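Local coordinates for protein esterase A (Caulobacter crescentus, PDB 5GKV) that probably hydrolyses ester bonds as a serine hydrolase of the beta-lactamase family, to which penicillin-binding proteins also belong, at residues Ala91-Tyr101 with Leu291-Ala300; Ala125-Gly134 with Ser167-Ala178. All coordinates share one frame; numbering follows the deposited sequence.

Contact 1 of 2, residues Ala91-Tyr101 with Leu291-Ala300; sequences ARLVDEGRLAY and LITPAGIKAA
Asp-95, in the last turn of helix 82-95, grips the start of helix 294-301 with both carboxylate oxygens. Thr-293 OG1 donates to Asp-95 OD1 over 2.7 Å, arriving on the syn side but 30° out of the carboxylate plane. Thr-293 N reaches Asp-95 OD2 in a nearly straight bond of 2.9 Å that comes down from above that plane. Asp-95 extends its carboxylate to these donors because chi1 of -174° swings CG away from its own backbone N. Thr-293 OG1 also accepts from Gly-296 N at 3.0 Å, making threonine the N-cap: one hydroxyl both caps its helix and joins it to the acid. Gly-296, without a side chain, brings its CA within 3.5 Å of Asp-95 OD1.

One turn back, Arg-92 meets the segment leading into the helix. Its chain bends at chi3 (81°), and NE donates to Leu-291 O over 2.9 Å, in the carbonyl plane and on a lone pair. A water shared with Glu-96 OE2 gives that same oxygen a second donor, and Asp-197 OD2 makes a long, weak ion pair with Arg-92 NH1. A further water links Ala-91 O to Gly-296 O.

Beside the polar pairs the two helices meet through small residues, Ala-91 CB touching Ala-300 CB at 3.6 Å, alanine suiting so near an approach. Ile-292, from the segment leading into helix 294-301, packs its CD1 on Ala-91 as well. The Tyr-101 ring lies obliquely against Ala-299 and Ala-300, Val-94 CG2 covers one of its faces, and Arg-304 makes a cation-pi contact with it.

The carboxylate of Asp-95 thus sits at the amino end of a helix, where the helix dipole would be expected to stabilise its negative charge and lower its pKa.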
loop_
_atom_site.group_PDB
_atom_site.type_symbol
_atom_site.label_atom_id
_atom_site.label_comp_id
_atom_site.label_asym_id
_atom_site.label_seq_id
_atom_site.Cartn_x
_atom_site.Cartn_y
_atom_site.Cartn_z
ATOM N N ALA A 91 9.170 -1.126 9.685
ATOM C CA ALA A 91 10.527 -1.600 9.420
ATOM C C ALA A 91 11.575 -0.658 10.004
ATOM O O ALA A 91 12.625 -1.107 10.491
ATOM C CB ALA A 91 10.755 -1.746 7.913
ATOM N N ARG A 92 11.308 0.648 9.953
ATOM C CA ARG A 92 12.216 1.627 10.557
ATOM C C ARG A 92 12.301 1.469 12.077
ATOM O O ARG A 92 13.400 1.506 12.646
ATOM C CB ARG A 92 11.778 3.043 10.178
ATOM C CG ARG A 92 12.115 3.416 8.721
ATOM C CD ARG A 92 11.675 4.843 8.389
ATOM N NE ARG A 92 12.610 5.885 8.844
ATOM C CZ ARG A 92 12.286 6.899 9.642
ATOM N NH1 ARG A 92 11.052 7.025 10.101
ATOM N NH2 ARG A 92 13.200 7.792 9.992
ATOM N N LEU A 93 11.153 1.321 12.760
ATOM C CA LEU A 93 11.186 1.099 14.212
ATOM C C LEU A 93 12.007 -0.125 14.574
ATOM O O LEU A 93 12.755 -0.108 15.561
ATOM C CB LEU A 93 9.787 0.925 14.790
ATOM C CG LEU A 93 8.848 2.109 14.816
ATOM C CD1 LEU A 93 7.538 1.681 15.494
ATOM C CD2 LEU A 93 9.503 3.257 15.575
ATOM N N VAL A 94 11.839 -1.216 13.823
ATOM C CA VAL A 94 12.605 -2.423 14.112
ATOM C C VAL A 94 14.089 -2.174 13.865
ATOM O O VAL A 94 14.946 -2.495 14.706
ATOM C CB VAL A 94 12.074 -3.609 13.284
ATOM C CG1 VAL A 94 12.959 -4.824 13.462
ATOM C CG2 VAL A 94 10.653 -3.942 13.720
ATOM N N ASP A 95 14.411 -1.579 12.718
ATOM C CA ASP A 95 15.804 -1.292 12.381
ATOM C C ASP A 95 16.465 -0.413 13.430
ATOM O O ASP A 95 17.663 -0.563 13.697
ATOM C CB ASP A 95 15.882 -0.614 11.009
ATOM C CG ASP A 95 17.322 -0.423 10.516
ATOM O OD1 ASP A 95 18.129 -1.377 10.590
ATOM O OD2 ASP A 95 17.640 0.691 10.038
ATOM N N GLU A 96 15.709 0.508 14.024
ATOM C CA GLU A 96 16.214 1.388 15.063
ATOM C C GLU A 96 16.334 0.700 16.418
ATOM O O GLU A 96 16.794 1.332 17.369
ATOM C CB GLU A 96 15.320 2.625 15.200
ATOM C CG GLU A 96 15.355 3.567 13.990
ATOM C CD GLU A 96 14.179 4.532 13.979
ATOM O OE1 GLU A 96 13.492 4.668 15.015
ATOM O OE2 GLU A 96 13.928 5.149 12.922
ATOM N N GLY A 97 15.934 -0.564 16.530
ATOM C CA GLY A 97 16.002 -1.267 17.801
ATOM C C GLY A 97 14.940 -0.894 18.810
ATOM O O GLY A 97 15.111 -1.170 19.996
ATOM N N ARG A 98 13.840 -0.282 18.384
ATOM C CA ARG A 98 12.757 0.073 19.289
ATOM C C ARG A 98 11.663 -0.991 19.339
ATOM O O ARG A 98 10.733 -0.869 20.134
ATOM C CB ARG A 98 12.152 1.418 18.880
ATOM C CG ARG A 98 13.151 2.572 18.867
ATOM C CD ARG A 98 12.439 3.904 18.688
ATOM N NE ARG A 98 11.751 4.248 19.927
ATOM C CZ ARG A 98 10.945 5.298 20.077
ATOM N NH1 ARG A 98 10.708 6.132 19.058
ATOM N NH2 ARG A 98 10.367 5.520 21.258
ATOM N N LEU A 99 11.771 -2.023 18.514
ATOM C CA LEU A 99 10.755 -3.041 18.272
ATOM C C LEU A 99 11.475 -4.175 17.576
ATOM O O LEU A 99 12.497 -3.947 16.926
ATOM C CB LEU A 99 9.614 -2.494 17.394
ATOM C CG LEU A 99 8.360 -3.338 17.120
ATOM C CD1 LEU A 99 7.533 -3.457 18.384
ATOM C CD2 LEU A 99 7.532 -2.713 15.980
ATOM N N ALA A 100 10.968 -5.391 17.738
ATOM C CA ALA A 100 11.544 -6.549 17.070
ATOM C C ALA A 100 10.430 -7.282 16.347
ATOM O O ALA A 100 9.298 -7.323 16.834
ATOM C CB ALA A 100 12.254 -7.492 18.053
ATOM N N TYR A 101 10.747 -7.828 15.168
ATOM C CA TYR A 101 9.721 -8.507 14.378
ATOM C C TYR A 101 9.179 -9.734 15.095
ATOM O O TYR A 101 8.015 -10.095 14.905
ATOM C CB TYR A 101 10.272 -8.897 13.010
ATOM C CG TYR A 101 10.202 -7.775 11.985
ATOM C CD1 TYR A 101 9.001 -7.133 11.724
ATOM C CD2 TYR A 101 11.330 -7.374 11.276
ATOM C CE1 TYR A 101 8.917 -6.115 10.802
ATOM C CE2 TYR A 101 11.261 -6.331 10.328
ATOM C CZ TYR A 101 10.045 -5.720 10.101
ATOM O OH TYR A 101 9.924 -4.709 9.193
ATOM N N LEU A 291 17.108 6.514 5.466
ATOM C CA LEU A 291 15.826 6.192 6.089
ATOM C C LEU A 291 15.860 4.891 6.876
ATOM O O LEU A 291 15.073 4.725 7.814
ATOM C CB LEU A 291 14.729 6.080 5.021
ATOM C CG LEU A 291 14.492 7.360 4.230
ATOM C CD1 LEU A 291 13.386 7.164 3.217
ATOM C CD2 LEU A 291 14.150 8.471 5.201
ATOM N N ILE A 292 16.749 3.972 6.511
ATOM C CA ILE A 292 16.792 2.625 7.071
ATOM C C ILE A 292 18.093 1.988 6.592
ATOM O O ILE A 292 18.623 2.375 5.544
ATOM C CB ILE A 292 15.553 1.816 6.630
ATOM C CG1 ILE A 292 15.503 0.444 7.304
ATOM C CG2 ILE A 292 15.525 1.664 5.091
ATOM C CD1 ILE A 292 14.155 -0.267 7.164
ATOM N N THR A 293 18.629 1.024 7.345
ATOM C CA THR A 293 19.841 0.335 6.909
ATOM C C THR A 293 19.521 -0.788 5.930
ATOM O O THR A 293 18.392 -1.285 5.880
ATOM C CB THR A 293 20.597 -0.244 8.111
ATOM O OG1 THR A 293 19.947 -1.445 8.568
ATOM C CG2 THR A 293 20.677 0.775 9.239
ATOM N N PRO A 294 20.507 -1.216 5.135
ATOM C CA PRO A 294 20.298 -2.412 4.295
ATOM C C PRO A 294 19.845 -3.627 5.083
ATOM O O PRO A 294 18.967 -4.377 4.630
ATOM C CB PRO A 294 21.676 -2.628 3.656
ATOM C CG PRO A 294 22.281 -1.234 3.594
ATOM C CD PRO A 294 21.761 -0.502 4.811
ATOM N N ALA A 295 20.429 -3.843 6.261
ATOM C CA ALA A 295 19.976 -4.931 7.120
ATOM C C ALA A 295 18.493 -4.793 7.443
ATOM O O ALA A 295 17.750 -5.785 7.410
ATOM C CB ALA A 295 20.808 -4.965 8.397
ATOM N N GLY A 296 18.047 -3.565 7.739
ATOM C CA GLY A 296 16.648 -3.343 8.073
ATOM C C GLY A 296 15.716 -3.616 6.906
ATOM O O GLY A 296 14.623 -4.166 7.089
ATOM N N ILE A 297 16.140 -3.255 5.686
ATOM C CA ILE A 297 15.351 -3.582 4.499
ATOM C C ILE A 297 15.236 -5.091 4.340
ATOM O O ILE A 297 14.144 -5.630 4.132
ATOM C CB ILE A 297 15.962 -2.936 3.244
ATOM C CG1 ILE A 297 15.980 -1.411 3.401
ATOM C CG2 ILE A 297 15.163 -3.363 1.995
ATOM C CD1 ILE A 297 16.714 -0.692 2.294
ATOM N N LYS A 298 16.365 -5.797 4.443
ATOM C CA LYS A 298 16.356 -7.249 4.297
ATOM C C LYS A 298 15.454 -7.916 5.338
ATOM O O LYS A 298 14.724 -8.864 5.023
ATOM C CB LYS A 298 17.786 -7.780 4.396
ATOM C CG LYS A 298 17.903 -9.271 4.162
ATOM C CD LYS A 298 19.341 -9.751 4.357
ATOM C CE LYS A 298 19.418 -11.279 4.283
ATOM N NZ LYS A 298 20.774 -11.793 4.631
ATOM N N ALA A 299 15.478 -7.432 6.581
ATOM C CA ALA A 299 14.647 -8.056 7.611
ATOM C C ALA A 299 13.160 -7.862 7.318
ATOM O O ALA A 299 12.348 -8.773 7.537
ATOM C CB ALA A 299 15.006 -7.497 8.989
ATOM N N ALA A 300 12.789 -6.676 6.820
ATOM C CA ALA A 300 11.385 -6.369 6.549
ATOM C C ALA A 300 10.834 -7.148 5.364
ATOM O O ALA A 300 9.632 -7.429 5.320
ATOM C CB ALA A 300 11.201 -4.876 6.277
HETATM O O HOH W 1 13.724 -3.670 9.807
HETATM O O HOH W 2 15.447 4.012 10.523
#

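Contact 2 of 2, residues Ala125-Gly134 with Ser167-Ala178; sequences ALSHQAGLSG and SGYHPVTYGYLA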
loop_
_atom_site.group_PDB
_atom_site.type_symbol
_atom_site.label_atom_id
_atom_site.label_comp_id
_atom_site.label_asym_id
_atom_site.label_seq_id
_atom_site.Cartn_x
_atom_site.Cartn_y
_atom_site.Cartn_z
ATOM N N ALA A 125 1.479 -10.504 12.592
ATOM C CA ALA A 125 0.395 -9.557 12.333
ATOM C C ALA A 125 0.548 -8.900 10.972
ATOM O O ALA A 125 -0.434 -8.745 10.233
ATOM C CB ALA A 125 0.358 -8.476 13.417
ATOM N N LEU A 126 1.768 -8.483 10.636
ATOM C CA LEU A 126 1.986 -7.732 9.404
ATOM C C LEU A 126 1.955 -8.610 8.167
ATOM O O LEU A 126 1.759 -8.082 7.069
ATOM C CB LEU A 126 3.316 -6.973 9.467
ATOM C CG LEU A 126 3.364 -5.853 10.513
ATOM C CD1 LEU A 126 4.745 -5.208 10.497
ATOM C CD2 LEU A 126 2.279 -4.819 10.245
ATOM N N SER A 127 2.093 -9.931 8.314
ATOM C CA SER A 127 1.969 -10.848 7.191
ATOM C C SER A 127 0.603 -11.545 7.147
ATOM O O SER A 127 0.461 -12.585 6.493
ATOM C CB SER A 127 3.112 -11.869 7.210
ATOM O OG SER A 127 3.153 -12.592 8.438
ATOM N N HIS A 128 -0.404 -10.971 7.805
ATOM C CA HIS A 128 -1.795 -11.383 7.676
ATOM C C HIS A 128 -2.024 -12.783 8.231
ATOM O O HIS A 128 -2.879 -13.519 7.747
ATOM C CB HIS A 128 -2.260 -11.252 6.205
ATOM C CG HIS A 128 -2.004 -9.876 5.651
ATOM N ND1 HIS A 128 -2.845 -8.806 5.899
ATOM C CD2 HIS A 128 -0.957 -9.375 4.952
ATOM C CE1 HIS A 128 -2.344 -7.712 5.346
ATOM N NE2 HIS A 128 -1.198 -8.027 4.763
ATOM N N GLN A 129 -1.276 -13.143 9.277
ATOM C CA GLN A 129 -1.406 -14.454 9.894
ATOM C C GLN A 129 -2.275 -14.456 11.141
ATOM O O GLN A 129 -2.672 -15.540 11.592
ATOM C CB GLN A 129 -0.025 -14.997 10.259
ATOM C CG GLN A 129 0.856 -15.253 9.074
ATOM C CD GLN A 129 2.121 -15.947 9.495
ATOM O OE1 GLN A 129 2.076 -17.086 9.959
ATOM N NE2 GLN A 129 3.252 -15.266 9.366
ATOM N N ALA A 130 -2.576 -13.285 11.714
ATOM C CA ALA A 130 -3.171 -13.211 13.045
ATOM C C ALA A 130 -4.681 -13.438 13.060
ATOM O O ALA A 130 -5.290 -13.309 14.125
ATOM C CB ALA A 130 -2.856 -11.861 13.697
ATOM N N GLY A 131 -5.305 -13.739 11.921
ATOM C CA GLY A 131 -6.691 -14.158 11.941
ATOM C C GLY A 131 -7.710 -13.071 12.172
ATOM O O GLY A 131 -8.850 -13.381 12.521
ATOM N N LEU A 132 -7.350 -11.807 11.958
ATOM C CA LEU A 132 -8.246 -10.684 12.221
ATOM C C LEU A 132 -8.642 -9.980 10.920
ATOM O O LEU A 132 -8.766 -8.750 10.874
ATOM C CB LEU A 132 -7.591 -9.707 13.195
ATOM C CG LEU A 132 -6.984 -10.352 14.451
ATOM C CD1 LEU A 132 -6.284 -9.304 15.341
ATOM C CD2 LEU A 132 -8.040 -11.127 15.264
ATOM N N SER A 133 -8.883 -10.772 9.862
ATOM C CA SER A 133 -9.056 -10.235 8.509
ATOM C C SER A 133 -10.209 -9.238 8.424
ATOM O O SER A 133 -10.152 -8.281 7.643
ATOM C CB SER A 133 -9.266 -11.396 7.531
ATOM O OG SER A 133 -8.209 -12.340 7.658
ATOM N N GLY A 134 -11.251 -9.447 9.212
ATOM C CA GLY A 134 -12.349 -8.509 9.355
ATOM C C GLY A 134 -13.118 -8.896 10.600
ATOM O O GLY A 134 -12.822 -9.905 11.246
ATOM N N SER A 167 -2.058 -17.315 5.083
ATOM C CA SER A 167 -2.357 -15.901 5.265
ATOM C C SER A 167 -3.801 -15.630 4.855
ATOM O O SER A 167 -4.368 -16.309 3.990
ATOM C CB SER A 167 -1.389 -15.024 4.450
ATOM O OG SER A 167 -1.486 -15.329 3.064
ATOM N N GLY A 168 -4.420 -14.677 5.543
ATOM C CA GLY A 168 -5.755 -14.226 5.201
ATOM C C GLY A 168 -5.780 -12.712 5.213
ATOM O O GLY A 168 -5.960 -12.084 6.261
ATOM N N TYR A 169 -5.575 -12.134 4.040
ATOM C CA TYR A 169 -5.355 -10.700 3.898
ATOM C C TYR A 169 -6.361 -9.881 4.700
ATOM O O TYR A 169 -7.566 -10.125 4.643
ATOM C CB TYR A 169 -5.443 -10.356 2.416
ATOM C CG TYR A 169 -5.256 -8.889 2.088
ATOM C CD1 TYR A 169 -4.025 -8.269 2.272
ATOM C CD2 TYR A 169 -6.296 -8.144 1.535
ATOM C CE1 TYR A 169 -3.843 -6.916 1.936
ATOM C CE2 TYR A 169 -6.122 -6.807 1.188
ATOM C CZ TYR A 169 -4.899 -6.207 1.398
ATOM O OH TYR A 169 -4.745 -4.894 1.051
ATOM N N HIS A 170 -5.846 -8.924 5.481
ATOM C CA HIS A 170 -6.605 -8.001 6.315
ATOM C C HIS A 170 -6.752 -6.671 5.573
ATOM O O HIS A 170 -5.883 -5.802 5.732
ATOM C CB HIS A 170 -5.882 -7.728 7.639
ATOM C CG HIS A 170 -5.716 -8.919 8.544
ATOM N ND1 HIS A 170 -5.423 -10.187 8.088
ATOM C CD2 HIS A 170 -5.751 -9.007 9.897
ATOM C CE1 HIS A 170 -5.309 -11.008 9.120
ATOM N NE2 HIS A 170 -5.498 -10.314 10.228
ATOM N N PRO A 171 -7.802 -6.450 4.772
ATOM C CA PRO A 171 -7.797 -5.247 3.909
ATOM C C PRO A 171 -7.913 -3.930 4.673
ATOM O O PRO A 171 -7.335 -2.932 4.236
ATOM C CB PRO A 171 -8.996 -5.471 2.976
ATOM C CG PRO A 171 -9.898 -6.387 3.723
ATOM C CD PRO A 171 -8.990 -7.289 4.538
ATOM N N VAL A 172 -8.640 -3.884 5.783
ATOM C CA VAL A 172 -8.809 -2.663 6.563
ATOM C C VAL A 172 -8.133 -2.768 7.929
ATOM O O VAL A 172 -7.422 -1.855 8.356
ATOM C CB VAL A 172 -10.306 -2.310 6.711
ATOM C CG1 VAL A 172 -10.459 -0.956 7.392
ATOM C CG2 VAL A 172 -11.015 -2.348 5.347
ATOM N N THR A 173 -8.341 -3.887 8.625
ATOM C CA THR A 173 -7.860 -4.030 9.995
ATOM C C THR A 173 -6.343 -3.930 10.099
ATOM O O THR A 173 -5.828 -3.513 11.144
ATOM C CB THR A 173 -8.336 -5.366 10.576
ATOM O OG1 THR A 173 -7.896 -6.430 9.720
ATOM C CG2 THR A 173 -9.867 -5.381 10.656
ATOM N N TYR A 174 -5.613 -4.307 9.040
ATOM C CA TYR A 174 -4.152 -4.226 9.060
ATOM C C TYR A 174 -3.666 -2.838 9.438
ATOM O O TYR A 174 -2.650 -2.701 10.125
ATOM C CB TYR A 174 -3.589 -4.619 7.696
ATOM C CG TYR A 174 -2.140 -4.244 7.373
ATOM C CD1 TYR A 174 -1.813 -2.963 6.936
ATOM C CD2 TYR A 174 -1.119 -5.202 7.408
ATOM C CE1 TYR A 174 -0.513 -2.622 6.590
ATOM C CE2 TYR A 174 0.195 -4.870 7.061
ATOM C CZ TYR A 174 0.483 -3.571 6.634
ATOM O OH TYR A 174 1.777 -3.195 6.273
ATOM N N GLY A 175 -4.347 -1.795 8.959
ATOM C CA GLY A 175 -3.875 -0.446 9.220
ATOM C C GLY A 175 -3.970 -0.079 10.681
ATOM O O GLY A 175 -3.151 0.695 11.188
ATOM N N TYR A 176 -4.958 -0.639 11.383
ATOM C CA TYR A 176 -5.095 -0.404 12.809
ATOM C C TYR A 176 -4.112 -1.256 13.600
ATOM O O TYR A 176 -3.554 -0.789 14.601
ATOM C CB TYR A 176 -6.540 -0.663 13.240
ATOM C CG TYR A 176 -7.525 0.241 12.530
ATOM C CD1 TYR A 176 -8.010 -0.080 11.255
ATOM C CD2 TYR A 176 -7.963 1.436 13.119
ATOM C CE1 TYR A 176 -8.906 0.748 10.600
ATOM C CE2 TYR A 176 -8.865 2.270 12.470
ATOM C CZ TYR A 176 -9.333 1.921 11.209
ATOM O OH TYR A 176 -10.224 2.739 10.539
ATOM N N LEU A 177 -3.857 -2.489 13.151
ATOM C CA LEU A 177 -2.836 -3.310 13.794
ATOM C C LEU A 177 -1.463 -2.653 13.688
ATOM O O LEU A 177 -0.789 -2.427 14.702
ATOM C CB LEU A 177 -2.806 -4.710 13.178
ATOM C CG LEU A 177 -4.055 -5.580 13.335
ATOM C CD1 LEU A 177 -3.814 -6.973 12.735
ATOM C CD2 LEU A 177 -4.458 -5.661 14.799
ATOM N N ALA A 178 -1.031 -2.356 12.456
ATOM C CA ALA A 178 0.249 -1.688 12.241
ATOM C C ALA A 178 0.276 -0.318 12.909
ATOM O O ALA A 178 1.272 0.051 13.542
ATOM C CB ALA A 178 0.532 -1.550 10.742
HETATM O O HOH W 3 -10.361 -5.619 7.314
#
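His-128 bonds to the facing segment through both its backbone and its ring. Its carbonyl O accepts from Gly-168 N in an almost linear bond of 2.9 Å. Its ring ND1, acting as an acceptor and so probably unprotonated, receives His-170 N at 3.0 Å, although that donor stands 37° out of the imidazole plane. Ser-133 OG donates to Gly-168 O over 2.7 Å from above the carbonyl plane, and His-170 ND1 adds a weak bond to the same oxygen. Thr-173 OG1 donates to Leu-132 O at 2.7 Å, the short, branched threonine side chain bringing its hydroxyl to this loop carbonyl.

With positive phi, His-128 is the C-prime residue of the Schellman motif ending helix 122-126, and this turn delivers its ring to Tyr-169. Tyr-169 OH bonds Lys-83 NZ, with Ser-80 close by: a Ser-x-x-Lys and tyrosine grouping consistent with the active site of serine beta-lactamases and related esterases. Tyr-169 CD1 lies over one face of the His-128 ring, 3.5 Å from its CE1, the two side chains pointing the same way with planes oblique. The Tyr-174 ring plane is nearly parallel to that of the imidazole, but the rings are slid apart and barely overlap; Tyr-174 OH is bonded to Lys-83 O.

Over one face of the His-170 ring, the CA of Ser-133 makes a CH-pi contact 3.6 Å from the ring centroid, almost on its normal. Farther out, Leu-126 CD2 touches both Tyr-174 CE2 and Ala-178 CB, 3.7 Å from the latter, while Leu-132 crosses Leu-177 at about a right angle, with Leu-154 also packing on Leu-177.

In the fold
Helix 82-95 connects the two contacts. Lys-83, near its start, is bonded to Tyr-169 and Tyr-174 of contact 2, whereas its C-terminal end supplies Ala-91, Arg-92 and Asp-95 to contact 1. Their centres are 20 Å apart, yet the contacts meet through packing of Tyr-101 CE1 on Leu-126 CD1 at 4.3 Å. Along the chain, both segments of contact 2 fall between 91-101 and 291-300. Contact 2 contributes Tyr-169 to the probable active site, beside Ser-80 and Lys-83; contact 1 is structural packing well away from it, with Asp-95 CG 24.4 Å from Tyr-169 OH. Helix 173-186 also serves both regions, receiving Leu-93 and Leu-99 on its later turns.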